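Local coordinates for protein probable thiosulfate sulfurtransferase (Thermus thermophilus, PDB 2EG4) that binds a zinc ion and probably transfers sulfur from thiosulfate to an acceptor such as cyanide, as rhodaneses do, at residues G49-L54 with A115-D120. Residues are numbered along the deposited sequence; the frame is centred on the assembly and turned at random.
Sequences GGLTEL and AKLRRD
Thr52, on helix 41-57, takes the one hydrogen bond that joins the two segments: the backbone N of Ala115 donates to its OG1 at 2.8 Å, with an N-H...O angle of 149°, close but somewhat bent. OG1 stands beside its own backbone N (chi1 -72°), and from there it also makes a weak hydrogen bond back to the carbonyl O of Glu48, one turn earlier in the helix. The hydroxyl thus links the helix backbone to the backbone of the loop. A close methyl-to-hydroxyl contact accompanies the bond, Ala115 CB lying 3.4 Å from Thr52 OG1. Glu48 also accepts a hydrogen bond from the backbone N of Leu117, through its carboxylate oxygen OE1.

The remaining contacts are apolar. The methyl CB of Ala115 points at the helix and settles 3.8 Å from Leu51 CB. Farther along the loop, Leu117 brings its CD2 to 4.1 Å from Leu51 CD1, the two side chains crossing at about a right angle and meeting through single methyls. Phe81 and Leu84 of helix 73-84 pack against Leu51 and Leu117 respectively.

A valine in place of Thr52 would probably leave the Ala115 N-H without its acceptor and lose the weak bond to Glu48 O. A single directional bond therefore sets the loop that runs from strand 89-92 to helix 125-129 against helix 41-57, and aliphatic contacts fill in beside it.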
loop_
_atom_site.group_PDB
_atom_site.type_symbol
_atom_site.label_atom_id
_atom_site.label_comp_id
_atom_site.label_asym_id
_atom_site.label_seq_id
_atom_site.Cartn_x
_atom_site.Cartn_y
_atom_site.Cartn_z
ATOM N N GLY A 49 -16.919 1.774 0.609
ATOM C CA GLY A 49 -17.822 1.622 1.746
ATOM C C GLY A 49 -17.132 0.963 2.929
ATOM O O GLY A 49 -17.347 1.347 4.088
ATOM N N GLY A 50 -16.300 -0.027 2.633
ATOM C CA GLY A 50 -15.560 -0.736 3.671
ATOM C C GLY A 50 -14.583 0.212 4.356
ATOM O O GLY A 50 -14.387 0.145 5.579
ATOM N N LEU A 51 -13.972 1.103 3.579
ATOM C CA LEU A 51 -13.049 2.078 4.165
ATOM C C LEU A 51 -13.840 3.062 5.029
ATOM O O LEU A 51 -13.394 3.441 6.100
ATOM C CB LEU A 51 -12.276 2.816 3.077
ATOM C CG LEU A 51 -11.238 1.936 2.361
ATOM C CD1 LEU A 51 -10.727 2.597 1.082
ATOM C CD2 LEU A 51 -10.056 1.694 3.304
ATOM N N THR A 52 -15.020 3.473 4.576
ATOM C CA THR A 52 -15.826 4.390 5.400
ATOM C C THR A 52 -16.101 3.772 6.766
ATOM O O THR A 52 -15.966 4.430 7.803
ATOM C CB THR A 52 -17.196 4.684 4.759
ATOM O OG1 THR A 52 -17.014 5.531 3.629
ATOM C CG2 THR A 52 -18.103 5.408 5.740
ATOM N N GLU A 53 -16.491 2.503 6.765
ATOM C CA GLU A 53 -16.821 1.809 8.004
ATOM C C GLU A 53 -15.601 1.728 8.909
ATOM O O GLU A 53 -15.694 1.931 10.120
ATOM C CB GLU A 53 -17.332 0.403 7.711
ATOM C CG GLU A 53 -17.519 -0.454 8.940
ATOM C CD GLU A 53 -18.532 0.115 9.929
ATOM O OE1 GLU A 53 -19.327 0.999 9.551
ATOM O OE2 GLU A 53 -18.533 -0.340 11.093
ATOM N N LEU A 54 -14.461 1.438 8.300
ATOM C CA LEU A 54 -13.206 1.333 9.039
ATOM C C LEU A 54 -12.805 2.676 9.627
ATOM O O LEU A 54 -12.424 2.765 10.802
ATOM C CB LEU A 54 -12.110 0.830 8.105
ATOM C CG LEU A 54 -10.709 0.686 8.715
ATOM C CD1 LEU A 54 -10.667 -0.436 9.742
ATOM C CD2 LEU A 54 -9.733 0.384 7.588
ATOM N N ALA A 115 -15.377 7.855 3.448
ATOM C CA ALA A 115 -14.305 7.664 2.486
ATOM C C ALA A 115 -14.735 8.117 1.100
ATOM O O ALA A 115 -15.910 8.049 0.754
ATOM C CB ALA A 115 -13.894 6.187 2.446
ATOM N N LYS A 116 -13.766 8.585 0.323
ATOM C CA LYS A 116 -13.980 9.022 -1.056
ATOM C C LYS A 116 -12.779 8.463 -1.809
ATOM O O LYS A 116 -11.648 8.932 -1.623
ATOM C CB LYS A 116 -13.989 10.550 -1.150
ATOM C CG LYS A 116 -14.268 11.078 -2.544
ATOM C CD LYS A 116 -15.675 10.725 -2.977
ATOM C CE LYS A 116 -16.016 11.340 -4.320
ATOM N NZ LYS A 116 -17.463 11.180 -4.644
ATOM N N LEU A 117 -13.002 7.462 -2.656
ATOM C CA LEU A 117 -11.890 6.844 -3.376
ATOM C C LEU A 117 -11.019 7.747 -4.213
ATOM O O LEU A 117 -11.499 8.515 -5.047
ATOM C CB LEU A 117 -12.363 5.720 -4.295
ATOM C CG LEU A 117 -12.743 4.352 -3.737
ATOM C CD1 LEU A 117 -12.744 3.358 -4.901
ATOM C CD2 LEU A 117 -11.759 3.892 -2.667
ATOM N N ARG A 118 -9.719 7.609 -4.017
ATOM C CA ARG A 118 -8.756 8.371 -4.787
ATOM C C ARG A 118 -8.372 7.451 -5.947
ATOM O O ARG A 118 -7.325 6.817 -5.917
ATOM C CB ARG A 118 -7.543 8.685 -3.911
ATOM C CG ARG A 118 -6.956 10.052 -4.161
ATOM C CD ARG A 118 -5.830 10.370 -3.191
ATOM N NE ARG A 118 -6.283 10.479 -1.809
ATOM C CZ ARG A 118 -5.796 11.360 -0.941
ATOM N NH1 ARG A 118 -4.844 12.204 -1.322
ATOM N NH2 ARG A 118 -6.259 11.404 0.301
ATOM N N ARG A 119 -9.230 7.363 -6.971
ATOM C CA ARG A 119 -8.961 6.479 -8.100
ATOM C C ARG A 119 -7.612 6.743 -8.735
ATOM O O ARG A 119 -7.011 5.842 -9.315
ATOM C CB ARG A 119 -10.051 6.596 -9.182
ATOM C CG ARG A 119 -11.316 5.793 -8.907
ATOM C CD ARG A 119 -11.046 4.286 -8.889
ATOM N NE ARG A 119 -10.640 3.757 -10.194
ATOM C CZ ARG A 119 -11.447 3.623 -11.244
ATOM N NH1 ARG A 119 -12.724 3.974 -11.160
ATOM N NH2 ARG A 119 -10.972 3.141 -12.384
ATOM N N ASP A 120 -7.137 7.980 -8.622
ATOM C CA ASP A 120 -5.849 8.339 -9.209
ATOM C C ASP A 120 -4.666 7.575 -8.608
ATOM O O ASP A 120 -3.611 7.434 -9.237
ATOM C CB ASP A 120 -5.610 9.864 -9.110
ATOM C CG ASP A 120 -5.847 10.426 -7.717
ATOM O OD1 ASP A 120 -7.004 10.369 -7.238
ATOM O OD2 ASP A 120 -4.882 10.940 -7.099
#